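Local coordinates for single domain haemoglobin (Campylobacter jejuni, PDB 2WY4), which binds haem b, whose iron can take up cyanide, and probably takes part in oxygen binding and nitric oxide detoxification, at residues 24-27 / 28-31; 94-97 / 98-102. All blocks are in the same frame, centred on the assembly; numbering follows the deposited sequence.

Contact 1 of 2, residues 24-27 / 28-31; sequences TNEF and YKIM. With CYN (cyanide ion), chain C.
Phe27 presents its ring edge to the face of Tyr28, with CD2 lying 3.7 Å above the centre of the tyrosine ring. The planes stand at 71° in a T-shaped pair, and the tightest approach is Phe27 CE2 to Tyr28 CE1 at 3.5 Å. Although the residues are adjacent in sequence, the rings are brought together by different first torsions: CG of Phe27 lies opposite its backbone N (chi1 164°), whereas CG of Tyr28 sits beside its own (chi1 -73°). A turn further on, the bent end of Met31 reaches the far end of the phenylalanine ring, where CE is 3.7 Å from CZ of Phe27; SD approaches obliquely, 4.8 Å from the ring centroid, a Met-aromatic contact. Met31 N is hydrogen-bonded to Phe27 O at 2.9 Å, the i to i+4 bond that sets the methionine one turn from the ring it touches. This is the B helix of the globin fold, the distal wall of the haem pocket, and its tyrosine faces the bound ligand. Tyr28 OH donates a hydrogen bond to N of the cyanide at 2.5 Å and is also hydrogen-bonded to Gln52 NE2; with Phe42 these residues form the cyanide pocket. On the side of the helix turned from the haem, Glu26 bends at chi2 and brings OE2 within 3.8 Å of CD1 of Ile30, while the same oxygen hydrogen-bonds Asn107.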
loop_
_atom_site.group_PDB
_atom_site.type_symbol
_atom_site.label_atom_id
_atom_site.label_comp_id
_atom_site.label_asym_id
_atom_site.label_seq_id
_atom_site.Cartn_x
_atom_site.Cartn_y
_atom_site.Cartn_z
ATOM N N THR A 24 4.084 -7.566 -3.339
ATOM C CA THR A 24 4.665 -6.860 -2.226
ATOM C C THR A 24 6.101 -7.283 -1.963
ATOM O O THR A 24 6.891 -6.497 -1.479
ATOM C CB THR A 24 3.814 -6.903 -0.980
ATOM O OG1 THR A 24 3.600 -8.274 -0.613
ATOM C CG2 THR A 24 2.445 -6.311 -1.267
ATOM N N ASN A 25 6.456 -8.518 -2.279
ATOM C CA ASN A 25 7.862 -8.883 -2.215
ATOM C C ASN A 25 8.664 -7.948 -3.117
ATOM O O ASN A 25 9.706 -7.465 -2.723
ATOM C CB ASN A 25 8.085 -10.321 -2.658
ATOM C CG ASN A 25 7.822 -11.301 -1.595
ATOM O OD1 ASN A 25 7.830 -10.981 -0.412
ATOM N ND2 ASN A 25 7.603 -12.530 -2.021
ATOM N N GLU A 26 8.164 -7.690 -4.322
ATOM C CA GLU A 26 8.831 -6.784 -5.267
ATOM C C GLU A 26 8.856 -5.346 -4.736
ATOM O O GLU A 26 9.883 -4.688 -4.792
ATOM C CB GLU A 26 8.187 -6.896 -6.654
ATOM C CG GLU A 26 8.798 -5.974 -7.711
ATOM C CD GLU A 26 10.124 -6.445 -8.237
ATOM O OE1 GLU A 26 10.548 -7.558 -7.912
ATOM O OE2 GLU A 26 10.734 -5.690 -9.033
ATOM N N PHE A 27 7.755 -4.898 -4.152
ATOM C CA PHE A 27 7.700 -3.584 -3.528
ATOM C C PHE A 27 8.788 -3.434 -2.460
ATOM O O PHE A 27 9.518 -2.432 -2.478
ATOM C CB PHE A 27 6.326 -3.363 -2.897
ATOM C CG PHE A 27 6.251 -2.232 -1.916
ATOM C CD1 PHE A 27 6.082 -0.928 -2.337
ATOM C CD2 PHE A 27 6.321 -2.483 -0.564
ATOM C CE1 PHE A 27 5.985 0.043 -1.439
ATOM C CE2 PHE A 27 6.210 -1.503 0.342
ATOM C CZ PHE A 27 6.091 -0.204 -0.106
ATOM N N TYR A 28 8.928 -4.393 -1.529
ATOM C CA TYR A 28 9.944 -4.239 -0.505
ATOM C C TYR A 28 11.358 -4.319 -1.061
ATOM O O TYR A 28 12.238 -3.654 -0.561
ATOM C CB TYR A 28 9.768 -5.269 0.636
ATOM C CG TYR A 28 8.566 -4.932 1.515
ATOM C CD1 TYR A 28 8.550 -3.773 2.252
ATOM C CD2 TYR A 28 7.460 -5.758 1.587
ATOM C CE1 TYR A 28 7.492 -3.421 3.016
ATOM C CE2 TYR A 28 6.389 -5.408 2.379
ATOM C CZ TYR A 28 6.390 -4.226 3.073
ATOM O OH TYR A 28 5.293 -3.884 3.840
ATOM N N LYS A 29 11.577 -5.145 -2.077
ATOM C CA LYS A 29 12.881 -5.176 -2.755
ATOM C C LYS A 29 13.239 -3.781 -3.294
ATOM O O LYS A 29 14.335 -3.250 -3.054
ATOM C CB LYS A 29 12.870 -6.190 -3.895
ATOM C CG LYS A 29 14.183 -6.314 -4.665
ATOM C CD LYS A 29 14.066 -7.296 -5.832
ATOM C CE LYS A 29 15.269 -7.210 -6.776
ATOM N NZ LYS A 29 15.445 -8.419 -7.655
ATOM N N ILE A 30 12.309 -3.188 -4.019
ATOM C CA ILE A 30 12.528 -1.855 -4.603
ATOM C C ILE A 30 12.741 -0.819 -3.505
ATOM O O ILE A 30 13.687 -0.053 -3.543
ATOM C CB ILE A 30 11.354 -1.458 -5.503
ATOM C CG1 ILE A 30 11.333 -2.294 -6.780
ATOM C CG2 ILE A 30 11.436 0.026 -5.841
ATOM C CD1 ILE A 30 10.018 -2.304 -7.484
ATOM N N MET A 31 11.867 -0.804 -2.517
ATOM C CA MET A 31 11.963 0.208 -1.510
ATOM C C MET A 31 13.227 0.106 -0.679
ATOM O O MET A 31 13.868 1.104 -0.414
ATOM C CB MET A 31 10.746 0.275 -0.616
ATOM C CG MET A 31 10.769 1.458 0.336
ATOM S SD MET A 31 9.190 1.753 1.157
ATOM C CE MET A 31 9.033 0.261 2.123
HETATM C C CYN C . 3.955 -0.824 5.117
HETATM N N CYN C . 4.513 -1.566 4.447
#

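Contact 2 of 2, residues 94-97 / 98-102; sequences YPIV and GACLL. With HEM (protoporphyrin IX containing Fe), chain B.
The carbonyl oxygen of Tyr94 takes two hydrogen bonds, one from Gly98 N at 2.9 Å and another from the hydroxyl of Tyr123 on helix 113-139. The first belongs to the opening turn of helix 94-109, the second ties that turn to the following helix. Leu101 N to Val97 O, 2.8 Å, continues the helical ladder. This is the start of the globin G helix, and Tyr94 and Val97, three residues apart, meet the same haem methyl, CMC. That carbon stands 3.6 Å above the centre of the Tyr94 ring, a CH-pi arrangement, and the ring reaches on past the methine CHC to the neighbouring vinyl, whose carbon CBB lies at the ring edge, in its plane. From Val97 comes the branch CG2, which touches CMC at 3.4 Å; it is directed there because it sits opposite the carbonyl carbon, the other methyl CG1 being opposite the backbone N (chi1 165°). At its far end the phenol of Tyr94 is hydrogen-bonded to Glu134, beside the axial ligand His84. Such a tyrosine and glutamate near the proximal histidine recall the flavohaemoglobins. Further along, Ile96 CG2 and Cys100 SG approach loosely at 4.4 Å, and the cysteine packs on Phe27, Ile30 and Met31 of helix 4-34.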
loop_
_atom_site.group_PDB
_atom_site.type_symbol
_atom_site.label_atom_id
_atom_site.label_comp_id
_atom_site.label_asym_id
_atom_site.label_seq_id
_atom_site.Cartn_x
_atom_site.Cartn_y
_atom_site.Cartn_z
ATOM N N TYR A 94 4.842 8.668 2.417
ATOM C CA TYR A 94 3.836 8.107 1.527
ATOM C C TYR A 94 4.187 8.232 0.030
ATOM O O TYR A 94 3.920 7.280 -0.713
ATOM C CB TYR A 94 2.400 8.571 1.867
ATOM C CG TYR A 94 1.833 7.870 3.066
ATOM C CD1 TYR A 94 2.141 8.292 4.343
ATOM C CD2 TYR A 94 1.032 6.744 2.922
ATOM C CE1 TYR A 94 1.678 7.622 5.440
ATOM C CE2 TYR A 94 0.567 6.072 4.017
ATOM C CZ TYR A 94 0.879 6.517 5.266
ATOM O OH TYR A 94 0.387 5.851 6.368
ATOM N N PRO A 95 4.754 9.361 -0.457
ATOM C CA PRO A 95 5.188 9.387 -1.854
ATOM C C PRO A 95 6.303 8.344 -2.189
ATOM O O PRO A 95 6.448 7.919 -3.354
ATOM C CB PRO A 95 5.688 10.830 -2.033
ATOM C CG PRO A 95 4.992 11.596 -1.006
ATOM C CD PRO A 95 4.934 10.678 0.177
ATOM N N ILE A 96 7.107 7.965 -1.200
ATOM C CA ILE A 96 8.128 6.948 -1.413
ATOM C C ILE A 96 7.451 5.610 -1.654
ATOM O O ILE A 96 7.737 4.893 -2.592
ATOM C CB ILE A 96 9.082 6.875 -0.203
ATOM C CG1 ILE A 96 9.907 8.156 -0.126
ATOM C CG2 ILE A 96 9.965 5.695 -0.323
ATOM C CD1 ILE A 96 10.737 8.275 1.151
ATOM N N VAL A 97 6.544 5.258 -0.754
ATOM C CA VAL A 97 5.774 4.031 -0.906
ATOM C C VAL A 97 5.028 4.006 -2.234
ATOM O O VAL A 97 5.008 2.987 -2.922
ATOM C CB VAL A 97 4.837 3.792 0.330
ATOM C CG1 VAL A 97 3.779 2.750 0.034
ATOM C CG2 VAL A 97 5.693 3.401 1.524
ATOM N N GLY A 98 4.416 5.129 -2.616
ATOM C CA GLY A 98 3.681 5.140 -3.867
ATOM C C GLY A 98 4.592 4.895 -5.070
ATOM O O GLY A 98 4.231 4.179 -5.990
ATOM N N ALA A 99 5.752 5.536 -5.080
ATOM C CA ALA A 99 6.662 5.353 -6.192
ATOM C C ALA A 99 7.112 3.889 -6.287
ATOM O O ALA A 99 7.127 3.307 -7.372
ATOM C CB ALA A 99 7.853 6.286 -6.062
ATOM N N CYS A 100 7.408 3.277 -5.140
ATOM C CA CYS A 100 7.895 1.913 -5.151
ATOM C C CYS A 100 6.762 0.930 -5.480
ATOM O O CYS A 100 6.970 -0.036 -6.194
ATOM C CB CYS A 100 8.495 1.556 -3.802
ATOM S SG CYS A 100 9.966 2.515 -3.405
ATOM N N LEU A 101 5.568 1.198 -4.972
ATOM C CA LEU A 101 4.442 0.336 -5.283
ATOM C C LEU A 101 4.075 0.398 -6.765
ATOM O O LEU A 101 3.845 -0.627 -7.407
ATOM C CB LEU A 101 3.214 0.694 -4.455
ATOM C CG LEU A 101 1.977 -0.172 -4.695
ATOM C CD1 LEU A 101 2.252 -1.633 -4.304
ATOM C CD2 LEU A 101 0.804 0.395 -3.940
ATOM N N LEU A 102 4.017 1.597 -7.334
ATOM C CA LEU A 102 3.696 1.714 -8.745
ATOM C C LEU A 102 4.747 1.042 -9.623
ATOM O O LEU A 102 4.418 0.413 -10.647
ATOM C CB LEU A 102 3.464 3.181 -9.166
ATOM C CG LEU A 102 1.968 3.570 -9.058
ATOM C CD1 LEU A 102 1.153 2.990 -10.202
ATOM C CD2 LEU A 102 1.324 3.168 -7.716
HETATM C CHA HEM B . 3.288 -1.956 8.795
HETATM C CHB HEM B . 0.025 -1.126 5.361
HETATM C CHC HEM B . 2.411 2.870 4.113
HETATM C CHD HEM B . 6.015 1.656 7.129
HETATM C C1A HEM B . 2.171 -2.042 8.051
HETATM C C2A HEM B . 1.143 -3.033 8.153
HETATM C C3A HEM B . 0.228 -2.828 7.188
HETATM C C4A HEM B . 0.693 -1.673 6.445
HETATM C CMA HEM B . -1.052 -3.640 6.944
HETATM C CAA HEM B . 1.110 -4.147 9.229
HETATM C CBA HEM B . 0.965 -3.567 10.638
HETATM C CGA HEM B . -0.412 -3.466 11.207
HETATM O O1A HEM B . -1.357 -4.106 10.673
HETATM O O2A HEM B . -0.549 -2.767 12.273
HETATM C C1B HEM B . 0.409 0.013 4.705
HETATM C C2B HEM B . -0.304 0.627 3.643
HETATM C C3B HEM B . 0.359 1.743 3.299
HETATM C C4B HEM B . 1.503 1.859 4.133
HETATM C CMB HEM B . -1.546 0.047 2.978
HETATM C CAB HEM B . 0.063 2.757 2.185
HETATM C CBB HEM B . -1.156 3.212 1.959
HETATM C C1C HEM B . 3.576 2.951 4.839
HETATM C C2C HEM B . 4.564 3.971 4.831
HETATM C C3C HEM B . 5.533 3.602 5.641
HETATM C C4C HEM B . 5.233 2.304 6.190
HETATM C CMC HEM B . 4.443 5.293 4.056
HETATM C CAC HEM B . 6.795 4.395 5.938
HETATM C CBC HEM B . 7.987 3.854 5.655
HETATM C C1D HEM B . 5.573 0.565 7.851
HETATM C C2D HEM B . 6.368 -0.061 8.836
HETATM C C3D HEM B . 5.559 -1.182 9.386
HETATM C C4D HEM B . 4.329 -1.108 8.669
HETATM C CMD HEM B . 7.761 0.348 9.261
HETATM C CAD HEM B . 5.943 -2.200 10.445
HETATM C CBD HEM B . 6.243 -3.525 9.751
HETATM C CGD HEM B . 6.936 -4.530 10.622
HETATM O O1D HEM B . 7.904 -5.127 10.137
HETATM O O2D HEM B . 6.470 -4.721 11.777
HETATM N NA HEM B . 1.894 -1.209 6.988
HETATM N NB HEM B . 1.502 0.788 5.002
HETATM N NC HEM B . 4.005 1.937 5.683
HETATM N ND HEM B . 4.360 -0.076 7.748
HETATM FE FE HEM B . 2.930 0.362 6.371
#

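The two helices pack directly against each other, the centres of contact 1 and contact 2 being 10 Å apart. The Phe27 ring lies against the backbone of helix 94-109, with CE1 3.4 Å from Val97 O and CD1 3.4 Å from Leu101 N, and Met31 CA approaches Cys100 SG at 3.6 Å. Residues 24-31 serve the distal side of the haem, the side of Tyr28, where CYN C lies 2.0 Å from HEM FE. Residues 94-102 supply Tyr94, about 3 Å from the side chain of the axial His84 at their nearest atoms. Val97 stands between the two regions, its side chain packed on Phe27 and about 6 Å from the cyanide.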